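Local coordinates for CRISPR-associated protein, Cse1 family (Acidimicrobium ferrooxidans, PDB 4H3T) that probably serves as the large Cse1 subunit of a type I-E Cascade complex, which takes part in CRISPR RNA-guided recognition of invading DNA, at residues Ala179-Pro192 / Asp240-Asp252. The protein carries 1 engineered substitution. Residues are numbered along the deposited sequence; the frame is centred on the assembly and turned at random.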
loop_
_atom_site.group_PDB
_atom_site.type_symbol
_atom_site.label_atom_id
_atom_site.label_comp_id
_atom_site.label_asym_id
_atom_site.label_seq_id
_atom_site.Cartn_x
_atom_site.Cartn_y
_atom_site.Cartn_z
ATOM N N ALA A 179 -12.560 -24.723 -12.406
ATOM C CA ALA A 179 -12.544 -25.796 -11.424
ATOM C C ALA A 179 -13.723 -26.729 -11.663
ATOM O O ALA A 179 -14.861 -26.276 -11.898
ATOM C CB ALA A 179 -12.607 -25.234 -10.013
ATOM N N LYS A 180 -13.475 -28.028 -11.508
ATOM C CA LYS A 180 -14.542 -29.011 -11.575
ATOM C C LYS A 180 -15.511 -28.765 -10.420
ATOM O O LYS A 180 -15.071 -28.474 -9.299
ATOM C CB LYS A 180 -13.946 -30.413 -11.473
ATOM C CG LYS A 180 -14.958 -31.543 -11.636
ATOM C CD LYS A 180 -14.238 -32.900 -11.470
ATOM C CE LYS A 180 -15.045 -34.055 -12.019
ATOM N NZ LYS A 180 -14.260 -35.322 -12.046
ATOM N N GLY A 181 -16.801 -28.812 -10.705
ATOM C CA GLY A 181 -17.835 -28.553 -9.704
ATOM C C GLY A 181 -18.253 -27.090 -9.609
ATOM O O GLY A 181 -19.134 -26.756 -8.813
ATOM N N ASN A 182 -17.636 -26.194 -10.399
ATOM C CA ASN A 182 -18.057 -24.811 -10.418
ATOM C C ASN A 182 -18.995 -24.676 -11.633
ATOM O O ASN A 182 -18.504 -24.690 -12.767
ATOM C CB ASN A 182 -16.891 -23.886 -10.498
ATOM C CG ASN A 182 -17.275 -22.442 -10.685
ATOM O OD1 ASN A 182 -18.442 -22.059 -10.597
ATOM N ND2 ASN A 182 -16.322 -21.615 -11.022
ATOM N N PRO A 183 -20.304 -24.504 -11.431
ATOM C CA PRO A 183 -21.220 -24.441 -12.584
ATOM C C PRO A 183 -21.157 -23.124 -13.362
ATOM O O PRO A 183 -21.775 -23.040 -14.395
ATOM C CB PRO A 183 -22.589 -24.685 -11.943
ATOM C CG PRO A 183 -22.469 -24.080 -10.619
ATOM C CD PRO A 183 -21.074 -24.470 -10.166
ATOM N N LYS A 184 -20.344 -22.150 -12.943
ATOM C CA LYS A 184 -20.136 -20.916 -13.711
ATOM C C LYS A 184 -19.106 -21.093 -14.823
ATOM O O LYS A 184 -18.935 -20.175 -15.640
ATOM C CB LYS A 184 -19.637 -19.802 -12.798
ATOM C CG LYS A 184 -20.713 -19.341 -11.844
ATOM C CD LYS A 184 -20.141 -18.396 -10.799
ATOM C CE LYS A 184 -21.233 -17.985 -9.821
ATOM N NZ LYS A 184 -20.726 -17.057 -8.805
ATOM N N VAL A 185 -18.383 -22.224 -14.828
ATOM C CA VAL A 185 -17.358 -22.480 -15.837
ATOM C C VAL A 185 -18.018 -22.561 -17.227
ATOM O O VAL A 185 -19.016 -23.240 -17.376
ATOM C CB VAL A 185 -16.532 -23.740 -15.473
ATOM C CG1 VAL A 185 -15.693 -24.255 -16.666
ATOM C CG2 VAL A 185 -15.661 -23.466 -14.247
ATOM N N LYS A 186 -17.493 -21.777 -18.202
ATOM C CA LYS A 186 -17.935 -21.700 -19.623
ATOM C C LYS A 186 -16.681 -21.592 -20.477
ATOM O O LYS A 186 -15.777 -20.866 -20.102
ATOM C CB LYS A 186 -18.866 -20.476 -19.878
ATOM C CG LYS A 186 -20.208 -20.565 -19.179
ATOM C CD LYS A 186 -21.037 -19.273 -19.320
ATOM C CE LYS A 186 -22.252 -19.251 -18.400
ATOM N NZ LYS A 186 -21.899 -18.973 -16.966
ATOM N N GLY A 187 -16.615 -22.307 -21.596
ATOM C CA GLY A 187 -15.396 -22.321 -22.398
ATOM C C GLY A 187 -14.166 -22.728 -21.577
ATOM O O GLY A 187 -13.063 -22.222 -21.813
ATOM N N GLY A 188 -14.381 -23.649 -20.624
ATOM C CA GLY A 188 -13.370 -24.201 -19.738
ATOM C C GLY A 188 -12.812 -23.279 -18.658
ATOM O O GLY A 188 -11.925 -23.680 -17.903
ATOM N N LYS A 189 -13.321 -22.053 -18.547
ATOM C CA LYS A 189 -12.784 -21.075 -17.598
ATOM C C LYS A 189 -13.884 -20.369 -16.787
ATOM O O LYS A 189 -15.071 -20.438 -17.119
ATOM C CB LYS A 189 -11.961 -20.037 -18.403
ATOM C CG LYS A 189 -12.743 -19.166 -19.337
ATOM C CD LYS A 189 -11.783 -18.210 -20.043
ATOM C CE LYS A 189 -12.362 -17.289 -21.092
ATOM N NZ LYS A 189 -11.366 -16.252 -21.533
ATOM N N ASP A 190 -13.477 -19.744 -15.680
ATOM C CA ASP A 190 -14.346 -18.828 -14.915
ATOM C C ASP A 190 -13.431 -17.665 -14.475
ATOM O O ASP A 190 -12.602 -17.861 -13.587
ATOM C CB ASP A 190 -15.054 -19.514 -13.759
ATOM C CG ASP A 190 -15.914 -18.580 -12.902
ATOM O OD1 ASP A 190 -16.174 -17.432 -13.334
ATOM O OD2 ASP A 190 -16.275 -18.971 -11.771
ATOM N N THR A 191 -13.551 -16.512 -15.142
ATOM C CA THR A 191 -12.668 -15.366 -14.985
ATOM C C THR A 191 -12.972 -14.505 -13.771
ATOM O O THR A 191 -14.019 -13.881 -13.698
ATOM C CB THR A 191 -12.679 -14.509 -16.269
ATOM O OG1 THR A 191 -12.309 -15.376 -17.352
ATOM C CG2 THR A 191 -11.643 -13.362 -16.234
ATOM N N PRO A 192 -12.039 -14.393 -12.818
ATOM C CA PRO A 192 -12.309 -13.523 -11.654
ATOM C C PRO A 192 -11.963 -12.064 -11.902
ATOM O O PRO A 192 -11.231 -11.722 -12.828
ATOM C CB PRO A 192 -11.365 -14.098 -10.582
ATOM C CG PRO A 192 -10.170 -14.567 -11.378
ATOM C CD PRO A 192 -10.714 -15.043 -12.705
ATOM N N ASP A 240 -16.490 -22.908 7.778
ATOM C CA ASP A 240 -16.475 -24.157 7.039
ATOM C C ASP A 240 -15.545 -24.027 5.819
ATOM O O ASP A 240 -15.551 -22.968 5.161
ATOM C CB ASP A 240 -17.857 -24.506 6.514
ATOM C CG ASP A 240 -18.875 -24.872 7.567
ATOM O OD1 ASP A 240 -18.461 -25.245 8.688
ATOM O OD2 ASP A 240 -20.075 -24.748 7.283
ATOM N N PRO A 241 -14.769 -25.063 5.534
ATOM C CA PRO A 241 -13.911 -25.015 4.356
ATOM C C PRO A 241 -14.742 -24.808 3.092
ATOM O O PRO A 241 -15.867 -25.299 2.994
ATOM C CB PRO A 241 -13.220 -26.400 4.337
ATOM C CG PRO A 241 -13.999 -27.230 5.281
ATOM C CD PRO A 241 -14.670 -26.360 6.239
ATOM N N LEU A 242 -14.154 -24.156 2.113
ATOM C CA LEU A 242 -14.828 -23.859 0.852
ATOM C C LEU A 242 -14.606 -24.953 -0.229
ATOM O O LEU A 242 -13.822 -25.877 -0.074
ATOM C CB LEU A 242 -14.345 -22.492 0.370
ATOM C CG LEU A 242 -14.633 -21.353 1.371
ATOM C CD1 LEU A 242 -14.152 -20.031 0.887
ATOM C CD2 LEU A 242 -16.122 -21.237 1.690
ATOM N N GLY A 243 -15.434 -24.894 -1.243
ATOM C CA GLY A 243 -15.419 -25.815 -2.361
ATOM C C GLY A 243 -15.090 -25.049 -3.642
ATOM O O GLY A 243 -14.727 -23.876 -3.582
ATOM N N PRO A 244 -15.330 -25.674 -4.818
ATOM C CA PRO A 244 -15.084 -24.989 -6.103
ATOM C C PRO A 244 -16.058 -23.860 -6.465
ATOM O O PRO A 244 -15.733 -23.057 -7.325
ATOM C CB PRO A 244 -15.177 -26.116 -7.127
ATOM C CG PRO A 244 -16.027 -27.158 -6.482
ATOM C CD PRO A 244 -15.791 -27.061 -5.007
ATOM N N THR A 245 -17.213 -23.757 -5.793
ATOM C CA THR A 245 -18.214 -22.734 -6.068
ATOM C C THR A 245 -17.764 -21.432 -5.400
ATOM O O THR A 245 -17.009 -21.459 -4.417
ATOM C CB THR A 245 -19.571 -23.193 -5.608
ATOM O OG1 THR A 245 -19.495 -23.383 -4.206
ATOM C CG2 THR A 245 -20.004 -24.486 -6.290
ATOM N N ARG A 246 -18.234 -20.306 -5.931
ATOM C CA ARG A 246 -17.878 -18.978 -5.402
ATOM C C ARG A 246 -19.064 -18.034 -5.500
ATOM O O ARG A 246 -20.022 -18.282 -6.235
ATOM C CB ARG A 246 -16.670 -18.422 -6.169
ATOM C CG ARG A 246 -16.987 -17.951 -7.605
ATOM C CD ARG A 246 -15.773 -17.966 -8.488
ATOM N NE ARG A 246 -15.975 -17.233 -9.743
ATOM C CZ ARG A 246 -15.820 -15.934 -9.947
ATOM N NH1 ARG A 246 -16.024 -15.423 -11.148
ATOM N NH2 ARG A 246 -15.427 -15.129 -8.951
ATOM N N VAL A 247 -18.994 -16.959 -4.763
ATOM C CA VAL A 247 -20.084 -15.976 -4.667
ATOM C C VAL A 247 -19.517 -14.592 -4.603
ATOM O O VAL A 247 -18.324 -14.416 -4.303
ATOM C CB VAL A 247 -21.003 -16.209 -3.382
ATOM C CG1 VAL A 247 -21.709 -17.566 -3.386
ATOM C CG2 VAL A 247 -20.242 -16.022 -2.095
HETATM N N MSE A 248 -20.399 -13.612 -4.773
HETATM C CA MSE A 248 -20.156 -12.222 -4.390
HETATM C C MSE A 248 -20.875 -12.089 -3.038
HETATM O O MSE A 248 -22.040 -12.449 -2.968
HETATM C CB MSE A 248 -20.641 -11.162 -5.368
HETATM C CG MSE A 248 -20.429 -9.745 -4.740
HETATM SE SE MSE A 248 -20.939 -8.300 -5.829
HETATM C CE MSE A 248 -19.383 -8.332 -6.997
ATOM N N ARG A 249 -20.195 -11.595 -2.005
ATOM C CA ARG A 249 -20.702 -11.527 -0.633
ATOM C C ARG A 249 -20.149 -10.307 0.063
ATOM O O ARG A 249 -18.974 -9.958 -0.117
ATOM C CB ARG A 249 -20.202 -12.820 0.107
ATOM C CG ARG A 249 -20.549 -12.958 1.535
ATOM C CD ARG A 249 -20.336 -14.393 2.023
ATOM N NE ARG A 249 -18.938 -14.759 2.280
ATOM C CZ ARG A 249 -18.238 -14.343 3.337
ATOM N NH1 ARG A 249 -18.770 -13.489 4.197
ATOM N NH2 ARG A 249 -16.984 -14.741 3.512
ATOM N N ALA A 250 -20.940 -9.749 0.966
ATOM C CA ALA A 250 -20.517 -8.673 1.851
ATOM C C ALA A 250 -19.707 -9.263 2.993
ATOM O O ALA A 250 -20.185 -10.167 3.653
ATOM C CB ALA A 250 -21.732 -7.918 2.404
ATOM N N PRO A 251 -18.530 -8.728 3.340
ATOM C CA PRO A 251 -17.808 -9.283 4.513
ATOM C C PRO A 251 -18.543 -8.999 5.830
ATOM O O PRO A 251 -19.176 -7.973 5.935
ATOM C CB PRO A 251 -16.418 -8.644 4.437
ATOM C CG PRO A 251 -16.524 -7.541 3.445
ATOM C CD PRO A 251 -17.799 -7.648 2.677
ATOM N N ASP A 252 -18.482 -9.929 6.806
ATOM C CA ASP A 252 -19.144 -9.768 8.099
ATOM C C ASP A 252 -18.430 -8.754 8.987
ATOM O O ASP A 252 -18.989 -8.253 9.942
ATOM C CB ASP A 252 -19.199 -11.111 8.825
ATOM C CG ASP A 252 -20.023 -12.162 8.099
ATOM O OD1 ASP A 252 -20.884 -11.774 7.244
ATOM O OD2 ASP A 252 -19.786 -13.370 8.342
HETATM O O HOH W 1 -19.691 -20.921 -8.497
#
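Arg-246 reaches across to Asp-190 and grips its carboxylate side-on: NE lies 2.7 Å from Asp-190 OD2, and NH1 bonds to OD1 at 3.0 Å. Both oxygens sit near the guanidinium plane, although the two flat groups are turned 50° apart. The arginine chain, extended from CG to NE, carries the guanidinium over to Asp-190. Asp-190 OD2 is gripped twice, since Asn-182 ND2 donates to its anti lone pair at 2.7 Å. With CG anti to the backbone N (chi1 173°), Asn-182 also turns OD1 to the N of Lys-184, closing an Asx turn, and to a water that accepts from Arg-246 N; together these bonds fix the amide's rotation. Replacing Asp-190 by alanine removes both carboxylate oxygens and would probably leave Asn-182 ND2 and Arg-246 NE without their shared acceptor. Equally close-packed, the Pro-244 ring lies against Gly-181, its CB 3.2 Å from Lys-180 O. The solvent side is looser: Thr-245 CG2 rests 4.0 Å from Pro-183 CD, though exposed Lys-184 still hydrogen-bonds through NZ to Arg-246 O (2.9 Å), from above the carbonyl plane. Arg-246 NH2 pairs with Glu-288 of strand 275-289, and the bidentate salt bridge and Asx turn join loop 179-192 to the run into strand 248-249.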